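Local coordinates for DNA ligase D 3'-phosphoesterase domain-containing protein (Methanocella paludicola, PDB 5DMP) that probably removes 3'-phosphate and 3'-ribonucleoside groups from broken DNA ends during archaeal non-homologous end joining, at residues Ile8-Ala13 / Thr73-Asp78; Thr59-Ile64 / Val156-Thr161. One frame throughout, in Å; residues are numbered along the deposited sequence.

Contact 1 of 2, residues Ile8-Ala13 / Thr73-Asp78. With VN4 (oxido(dioxo)vanadium), chain J.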
ATOM      1  N   ILE A   8      -1.629  -0.717  -4.644  1.00 23.69           N
ATOM      2  CA  ILE A   8      -0.299  -0.170  -4.552  1.00 23.52           C
ATOM      3  C   ILE A   8       0.082   0.243  -5.965  1.00 24.96           C
ATOM      4  O   ILE A   8       0.017  -0.584  -6.933  1.00 26.80           O
ATOM      5  CB  ILE A   8       0.741  -1.243  -4.066  1.00 22.80           C
ATOM      6  CG1 ILE A   8       0.454  -1.554  -2.547  1.00 23.18           C
ATOM      7  CG2 ILE A   8       2.167  -0.665  -4.299  1.00 24.11           C
ATOM      8  CD1 ILE A   8       1.337  -2.657  -1.871  1.00 27.21           C
ATOM      9  N   GLN A   9       0.525   1.484  -6.085  1.00 21.38           N
ATOM     10  CA  GLN A   9       1.078   1.926  -7.375  1.00 25.97           C
ATOM     11  C   GLN A   9       2.586   2.029  -7.209  1.00 30.33           C
ATOM     12  O   GLN A   9       3.070   2.520  -6.180  1.00 32.02           O
ATOM     13  CB  GLN A   9       0.469   3.243  -7.776  1.00 26.46           C
ATOM     14  CG  GLN A   9      -0.921   3.009  -8.432  1.00 27.11           C
ATOM     15  CD  GLN A   9      -1.899   4.130  -8.240  1.00 27.66           C
ATOM     16  OE1 GLN A   9      -2.089   4.677  -7.139  1.00 30.50           O
ATOM     17  NE2 GLN A   9      -2.625   4.452  -9.335  1.00 29.70           N
ATOM     18  N   LYS A  10       3.312   1.527  -8.203  1.00 28.61           N
ATOM     19  CA  LYS A  10       4.786   1.669  -8.211  1.00 27.76           C
ATOM     20  C   LYS A  10       5.039   2.943  -9.005  1.00 30.36           C
ATOM     21  O   LYS A  10       4.470   3.169 -10.116  1.00 27.62           O
ATOM     22  CB  LYS A  10       5.446   0.414  -8.835  1.00 26.89           C
ATOM     23  CG  LYS A  10       6.990   0.482  -8.805  1.00 27.78           C
ATOM     24  CD  LYS A  10       7.545  -0.838  -9.379  1.00 32.66           C
ATOM     25  CE  LYS A  10       9.101  -0.822  -9.405  1.00 35.93           C
ATOM     26  NZ  LYS A  10       9.528  -2.108 -10.043  1.00 39.82           N
ATOM     27  N   HIS A  11       5.886   3.830  -8.449  1.00 28.42           N
ATOM     28  CA  HIS A  11       5.894   5.162  -8.915  1.00 32.42           C
ATOM     29  C   HIS A  11       7.331   5.581  -9.141  1.00 35.25           C
ATOM     30  O   HIS A  11       8.137   5.695  -8.198  1.00 38.88           O
ATOM     31  CB  HIS A  11       5.214   6.058  -7.897  1.00 35.47           C
ATOM     32  CG  HIS A  11       4.839   7.390  -8.452  1.00 37.89           C
ATOM     33  ND1 HIS A  11       3.848   8.170  -7.901  1.00 47.77           N
ATOM     34  CD2 HIS A  11       5.320   8.074  -9.512  1.00 43.86           C
ATOM     35  CE1 HIS A  11       3.721   9.273  -8.621  1.00 48.59           C
ATOM     36  NE2 HIS A  11       4.615   9.244  -9.594  1.00 44.42           N
ATOM     37  N   ASP A  12       7.672   5.762 -10.390  1.00 36.03           N
ATOM     38  CA  ASP A  12       9.019   6.232 -10.713  1.00 42.31           C
ATOM     39  C   ASP A  12       8.954   7.737 -10.835  1.00 48.83           C
ATOM     40  O   ASP A  12       8.581   8.252 -11.892  1.00 43.65           O
ATOM     41  CB  ASP A  12       9.488   5.598 -12.024  1.00 45.57           C
ATOM     42  CG  ASP A  12      10.984   5.714 -12.233  1.00 58.74           C
ATOM     43  OD1 ASP A  12      11.727   5.990 -11.261  1.00 52.83           O
ATOM     44  OD2 ASP A  12      11.407   5.485 -13.381  1.00 65.80           O
ATOM     45  N   ALA A  13       9.275   8.409  -9.723  1.00 59.58           N
ATOM     46  CA  ALA A  13       9.268   9.869  -9.577  1.00 62.40           C
ATOM     47  C   ALA A  13      10.706  10.387  -9.415  1.00 69.20           C
ATOM     48  O   ALA A  13      11.631   9.915 -10.112  1.00 62.90           O
ATOM     49  CB  ALA A  13       8.415  10.272  -8.371  1.00 64.88           C
ATOM     50  N   THR A  73       6.250   8.159 -13.798  1.00 28.27           N
ATOM     51  CA  THR A  73       5.513   7.010 -14.373  1.00 30.48           C
ATOM     52  C   THR A  73       4.846   6.296 -13.231  1.00 30.21           C
ATOM     53  O   THR A  73       5.462   6.067 -12.226  1.00 28.69           O
ATOM     54  CB  THR A  73       6.462   6.022 -15.032  1.00 32.65           C
ATOM     55  OG1 THR A  73       7.264   6.738 -15.967  1.00 37.24           O
ATOM     56  CG2 THR A  73       5.660   4.985 -15.827  1.00 32.55           C
ATOM     57  N   VAL A  74       3.577   5.947 -13.420  1.00 27.91           N
ATOM     58  CA  VAL A  74       2.779   5.305 -12.397  1.00 25.21           C
ATOM     59  C   VAL A  74       2.298   3.977 -12.943  1.00 28.58           C
ATOM     60  O   VAL A  74       1.672   3.926 -14.023  1.00 30.60           O
ATOM     61  CB  VAL A  74       1.546   6.149 -12.053  1.00 27.48           C
ATOM     62  CG1 VAL A  74       0.663   5.459 -11.004  1.00 27.45           C
ATOM     63  CG2 VAL A  74       2.011   7.549 -11.593  1.00 30.10           C
ATOM     64  N   MET A  75       2.600   2.921 -12.204  1.00 25.94           N
ATOM     65  CA  MET A  75       2.180   1.577 -12.543  1.00 27.57           C
ATOM     66  C   MET A  75       1.221   1.079 -11.489  1.00 25.82           C
ATOM     67  O   MET A  75       1.477   1.275 -10.295  1.00 28.48           O
ATOM     68  CB  MET A  75       3.419   0.653 -12.523  1.00 27.59           C
ATOM     69  CG  MET A  75       3.025  -0.830 -12.493  1.00 27.60           C
ATOM     70  SD  MET A  75       4.433  -1.940 -12.208  1.00 30.80           S
ATOM     71  CE  MET A  75       5.451  -1.587 -13.663  1.00 27.24           C
ATOM     72  N   VAL A  76       0.154   0.386 -11.874  1.00 26.67           N
ATOM     73  CA  VAL A  76      -0.715  -0.226 -10.878  1.00 25.49           C
ATOM     74  C   VAL A  76      -0.050  -1.548 -10.588  1.00 25.63           C
ATOM     75  O   VAL A  76      -0.097  -2.496 -11.380  1.00 25.78           O
ATOM     76  CB  VAL A  76      -2.191  -0.404 -11.358  1.00 25.63           C
ATOM     77  CG1 VAL A  76      -2.979  -1.136 -10.266  1.00 27.23           C
ATOM     78  CG2 VAL A  76      -2.778   1.017 -11.563  1.00 23.27           C
ATOM     79  N   TRP A  77       0.634  -1.578  -9.453  1.00 25.36           N
ATOM     80  CA  TRP A  77       1.519  -2.662  -9.106  1.00 27.64           C
ATOM     81  C   TRP A  77       0.778  -3.822  -8.418  1.00 25.71           C
ATOM     82  O   TRP A  77       1.141  -4.980  -8.609  1.00 26.47           O
ATOM     83  CB  TRP A  77       2.742  -2.085  -8.295  1.00 27.86           C
ATOM     84  CG  TRP A  77       3.789  -3.138  -7.924  1.00 26.61           C
ATOM     85  CD1 TRP A  77       4.940  -3.469  -8.637  1.00 27.69           C
ATOM     86  CD2 TRP A  77       3.792  -3.977  -6.727  1.00 26.85           C
ATOM     87  NE1 TRP A  77       5.662  -4.456  -7.911  1.00 28.88           N
ATOM     88  CE2 TRP A  77       4.955  -4.802  -6.787  1.00 27.02           C
ATOM     89  CE3 TRP A  77       2.908  -4.122  -5.641  1.00 26.99           C
ATOM     90  CZ2 TRP A  77       5.262  -5.742  -5.767  1.00 26.88           C
ATOM     91  CZ3 TRP A  77       3.203  -5.053  -4.610  1.00 28.19           C
ATOM     92  CH2 TRP A  77       4.393  -5.866  -4.714  1.00 29.26           C
ATOM     93  N   ASP A  78      -0.259  -3.549  -7.588  1.00 22.88           N
ATOM     94  CA  ASP A  78      -1.094  -4.602  -7.074  1.00 23.68           C
ATOM     95  C   ASP A  78      -2.441  -3.961  -6.787  1.00 24.43           C
ATOM     96  O   ASP A  78      -2.512  -2.741  -6.588  1.00 23.98           O
ATOM     97  CB  ASP A  78      -0.562  -5.176  -5.728  1.00 27.23           C
ATOM     98  CG  ASP A  78      -1.223  -6.484  -5.357  1.00 27.55           C
ATOM     99  OD1 ASP A  78      -1.875  -7.126  -6.233  1.00 30.51           O
ATOM    100  OD2 ASP A  78      -1.146  -6.974  -4.167  1.00 29.53           O
TER
HETATM  101  V   VN4 J 209       0.356  10.236  -6.722  1.00 64.29           V
HETATM  102  O1  VN4 J 209      -0.857  11.647  -7.190  1.00 56.12           O
HETATM  103  O2  VN4 J 209       0.703   9.204  -8.320  1.00 46.00           O
HETATM  104  O3  VN4 J 209       1.003  10.030  -4.950  1.00 58.94           O
HETATM  105  O   HOH W   1       8.640  -4.250  -8.136  1.00 33.18           O
HETATM  106  O   HOH W   2       9.674   5.486 -15.808  1.00 54.53           O
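Opposite Ile8 the partner strand carries two residues, Trp77 and Asp78, instead of one: a classic beta bulge in an otherwise regular antiparallel pairing. Ile8 O accepts two backbone N-H groups, from Trp77 N at 2.8 Å and from Asp78 N at 3.0 Å, both lying in its carbonyl plane, while Ile8 N returns a bond to Asp78 O. Trp77 has its CB directed toward strand 8-12. Its CG stands anti to the backbone N (chi1 -177°), which lays the indole alongside Ile8, whose CG2 packs 3.8 Å from Trp77 CE3; Lys10 crosses the pyrrole end with CD 3.8 Å from Trp77 CD1. A fully extended lysine suits this place: its methylenes lie against the indole, and its ammonium reaches a water that also accepts from Trp77 NE1. A second water joins Asp12 OD2 to Thr73 OG1 on the same sheet face. Beyond the bulge, Lys10 with Met75 and Asp12 with Thr73 form hydrogen-bonded pairs, and between them His11 and Val74 form a non-hydrogen-bonded one. On the opposite face, compact branched Val74 serves two neighbours: CG1 packs against the Gln9 side chain, and CG2 sits over one face of the His11 imidazole, 3.8 Å from its centroid and 15° off the normal, a CH-pi contact. His11 ND1 is hydrogen-bonded to Asp19. Gln9, its amide buried, is satisfied by Arg21 at OE1 and by the carbonyls of Tyr57 and Phe60 at NE2. His11 CE1 lies 3.0 Å from O2 of the bound vanadate, to which His53 and Tyr57 are hydrogen-bonded, and a magnesium ion lies about 3 Å from the histidine side chain. The paired strands thus bring His11 and Val74 to the vanadate pocket, probably the active site of this LigD-type phosphoesterase domain.

Contact 2 of 2, residues Thr59-Ile64 / Val156-Thr161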
ATOM      1  N   THR A  59      -7.021   2.734 -10.502  1.00 29.01           N
ATOM      2  CA  THR A  59      -6.591   2.053 -11.757  1.00 26.72           C
ATOM      3  C   THR A  59      -5.835   3.013 -12.681  1.00 30.72           C
ATOM      4  O   THR A  59      -5.640   2.693 -13.857  1.00 30.11           O
ATOM      5  CB  THR A  59      -7.805   1.414 -12.496  1.00 31.35           C
ATOM      6  OG1 THR A  59      -8.746   2.458 -12.740  1.00 30.21           O
ATOM      7  CG2 THR A  59      -8.507   0.417 -11.583  1.00 32.58           C
ATOM      8  N   PHE A  60      -5.361   4.164 -12.173  1.00 27.46           N
ATOM      9  CA  PHE A  60      -4.561   5.045 -13.009  1.00 27.82           C
ATOM     10  C   PHE A  60      -3.187   4.417 -13.260  1.00 31.78           C
ATOM     11  O   PHE A  60      -2.462   4.110 -12.281  1.00 28.34           O
ATOM     12  CB  PHE A  60      -4.340   6.445 -12.361  1.00 28.70           C
ATOM     13  CG  PHE A  60      -3.410   7.286 -13.155  1.00 32.74           C
ATOM     14  CD1 PHE A  60      -3.723   7.600 -14.501  1.00 36.52           C
ATOM     15  CD2 PHE A  60      -2.136   7.583 -12.691  1.00 28.92           C
ATOM     16  CE1 PHE A  60      -2.849   8.349 -15.282  1.00 40.54           C
ATOM     17  CE2 PHE A  60      -1.272   8.322 -13.475  1.00 33.30           C
ATOM     18  CZ  PHE A  60      -1.617   8.700 -14.770  1.00 36.52           C
ATOM     19  N   GLU A  61      -2.825   4.220 -14.542  1.00 26.40           N
ATOM     20  CA  GLU A  61      -1.495   3.716 -14.898  1.00 28.32           C
ATOM     21  C   GLU A  61      -1.077   4.542 -16.095  1.00 30.58           C
ATOM     22  O   GLU A  61      -1.850   4.566 -17.053  1.00 31.39           O
ATOM     23  CB  GLU A  61      -1.633   2.228 -15.308  1.00 26.57           C
ATOM     24  CG  GLU A  61      -0.334   1.653 -15.834  1.00 30.09           C
ATOM     25  CD  GLU A  61      -0.350   0.133 -15.764  1.00 32.95           C
ATOM     26  OE1 GLU A  61      -0.286  -0.408 -14.639  1.00 26.88           O
ATOM     27  OE2 GLU A  61      -0.399  -0.522 -16.860  1.00 31.22           O
ATOM     28  N   GLY A  62       0.046   5.251 -16.050  1.00 27.75           N
ATOM     29  CA  GLY A  62       0.389   6.176 -17.182  1.00 29.62           C
ATOM     30  C   GLY A  62       1.425   7.178 -16.690  1.00 34.69           C
ATOM     31  O   GLY A  62       2.161   6.898 -15.754  1.00 32.72           O
ATOM     32  N   VAL A  63       1.447   8.372 -17.260  1.00 28.50           N
ATOM     33  CA  VAL A  63       2.542   9.290 -16.996  1.00 30.89           C
ATOM     34  C   VAL A  63       1.954  10.616 -16.563  1.00 33.73           C
ATOM     35  O   VAL A  63       1.006  11.097 -17.179  1.00 31.85           O
ATOM     36  CB  VAL A  63       3.376   9.513 -18.280  1.00 36.35           C
ATOM     37  CG1 VAL A  63       4.384  10.642 -18.084  1.00 37.37           C
ATOM     38  CG2 VAL A  63       4.069   8.196 -18.697  1.00 38.78           C
ATOM     39  N   ILE A  64       2.527  11.172 -15.487  1.00 31.23           N
ATOM     40  CA  ILE A  64       2.160  12.529 -14.986  1.00 32.65           C
ATOM     41  C   ILE A  64       3.320  13.459 -15.348  1.00 35.74           C
ATOM     42  O   ILE A  64       4.491  13.052 -15.213  1.00 32.11           O
ATOM     43  CB  ILE A  64       1.832  12.512 -13.495  1.00 33.17           C
ATOM     44  CG1 ILE A  64       0.532  11.684 -13.287  1.00 37.87           C
ATOM     45  CG2 ILE A  64       1.626  13.972 -12.981  1.00 31.61           C
ATOM     46  CD1 ILE A  64       0.177  11.472 -11.831  1.00 40.61           C
ATOM     47  N   VAL A 156      -0.011  -5.195 -12.601  1.00 28.65           N
ATOM     48  CA  VAL A 156      -1.079  -6.174 -12.344  1.00 30.18           C
ATOM     49  C   VAL A 156      -2.214  -5.939 -13.348  1.00 31.66           C
ATOM     50  O   VAL A 156      -2.984  -6.862 -13.644  1.00 31.07           O
ATOM     51  CB  VAL A 156      -1.511  -6.069 -10.842  1.00 34.33           C
ATOM     52  CG1 VAL A 156      -2.405  -4.882 -10.557  1.00 29.61           C
ATOM     53  CG2 VAL A 156      -2.125  -7.329 -10.362  1.00 38.87           C
ATOM     54  N   LEU A 157      -2.322  -4.731 -13.876  1.00 28.06           N
ATOM     55  CA  LEU A 157      -3.449  -4.445 -14.828  1.00 31.55           C
ATOM     56  C   LEU A 157      -3.114  -4.858 -16.277  1.00 34.97           C
ATOM     57  O   LEU A 157      -3.993  -5.334 -17.017  1.00 35.83           O
ATOM     58  CB  LEU A 157      -3.810  -2.939 -14.858  1.00 31.56           C
ATOM     59  CG  LEU A 157      -4.530  -2.519 -13.536  1.00 39.12           C
ATOM     60  CD1 LEU A 157      -4.995  -1.080 -13.673  1.00 40.72           C
ATOM     61  CD2 LEU A 157      -5.698  -3.387 -13.158  1.00 41.17           C
ATOM     62  N   THR A 158      -1.876  -4.619 -16.687  1.00 28.38           N
ATOM     63  CA  THR A 158      -1.537  -4.810 -18.098  1.00 29.55           C
ATOM     64  C   THR A 158      -0.357  -5.737 -18.339  1.00 29.54           C
ATOM     65  O   THR A 158      -0.034  -6.070 -19.503  1.00 29.18           O
ATOM     66  CB  THR A 158      -1.167  -3.469 -18.749  1.00 29.42           C
ATOM     67  OG1 THR A 158      -0.023  -2.903 -18.080  1.00 26.77           O
ATOM     68  CG2 THR A 158      -2.310  -2.477 -18.686  1.00 28.70           C
ATOM     69  N   GLY A 159       0.354  -6.109 -17.290  1.00 27.28           N
ATOM     70  CA  GLY A 159       1.592  -6.891 -17.416  1.00 28.74           C
ATOM     71  C   GLY A 159       2.786  -6.092 -17.918  1.00 29.47           C
ATOM     72  O   GLY A 159       3.878  -6.642 -18.012  1.00 28.83           O
ATOM     73  N   ARG A 160       2.598  -4.790 -18.215  1.00 29.31           N
ATOM     74  CA  ARG A 160       3.707  -3.916 -18.682  1.00 29.15           C
ATOM     75  C   ARG A 160       4.795  -3.677 -17.667  1.00 30.68           C
ATOM     76  O   ARG A 160       4.525  -3.598 -16.442  1.00 28.83           O
ATOM     77  CB  ARG A 160       3.204  -2.550 -19.194  1.00 27.43           C
ATOM     78  CG  ARG A 160       2.474  -2.679 -20.550  1.00 30.14           C
ATOM     79  CD  ARG A 160       1.921  -1.344 -21.040  1.00 30.77           C
ATOM     80  NE  ARG A 160       0.958  -0.754 -20.091  1.00 31.08           N
ATOM     81  CZ  ARG A 160       0.452   0.470 -20.208  1.00 34.47           C
ATOM     82  NH1 ARG A 160       0.766   1.278 -21.268  1.00 29.13           N
ATOM     83  NH2 ARG A 160      -0.368   0.889 -19.254  1.00 31.15           N
ATOM     84  N   THR A 161       6.018  -3.448 -18.169  1.00 29.30           N
ATOM     85  CA  THR A 161       7.078  -2.948 -17.335  1.00 28.66           C
ATOM     86  C   THR A 161       6.928  -1.435 -17.135  1.00 30.87           C
ATOM     87  O   THR A 161       6.185  -0.780 -17.866  1.00 28.05           O
ATOM     88  CB  THR A 161       8.466  -3.159 -17.961  1.00 31.21           C
ATOM     89  OG1 THR A 161       8.527  -2.394 -19.198  1.00 29.78           O
ATOM     90  CG2 THR A 161       8.739  -4.647 -18.206  1.00 32.12           C
TER
HETATM   91  O   HOH W   3      -1.860   3.271 -19.441  1.00 46.07           O
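Glu61 reaches across to the loop 156-161 and puts one carboxylate oxygen, OE2, between two donors. Thr158 OG1 donates a hydrogen bond to the syn lone pair of Glu61 OE2 at 2.7 Å, and Arg160 NH2 approaches the anti lone pair of the same oxygen at 2.8 Å. A glutamate suits the place because its extended chain, with CG anti to the backbone N (chi1 174°), spans the gap and still offers a second oxygen, OE1, to Ser155 OG and Val76 N. With OE1 engaged there, OE2 alone meets NH2, at the guanidinium edge, and the salt bridge rests on a single oxygen; the 42° between the carboxylate and guanidinium planes fits this. Beside the glutamate, Leu157 covers Thr59 at the protein surface. Its branched apolar end suits a neighbour that offers both carbon and backbone: Leu157 CD1 lies 3.9 Å from Thr59 CB and 3.8 Å from Thr59 O. Thr158 also organises its own loop, since its OG1 accepts from Arg160 N at 3.2 Å, which makes an ST turn, and from Arg160 NE at 3.1 Å. The bend of Arg160 at chi3 (-60°) sets NE where it can point at Thr158 OG1, in the guanidinium plane. A water accepts from Arg160 NH2 and donates to Glu61 O, and Glu168 forms a salt bridge with Arg160 NH1.

Contacts 1 and 2 have centres 7 Å apart and meet along strand 72-84. Contact 1 pairs this strand with strand 5-12; strand 62-64, at the end of segment 59-64, pairs with it too, and Val74 N probably bonds to Gly62 O. Along the chain the segments alternate, 8-13, 59-64, 73-78, then 156-161, so the two contacts cross in sequence while lying on the same side of the molecule. Contact 1 is buried and reaches the vanadate pocket; contact 2 lies at the surface. The side chain of Glu61 is about 10 Å from the bound oxido(dioxo)vanadium. Together they join the C-terminal loop, just before helix 162-167, to the sheet that carries pocket residues.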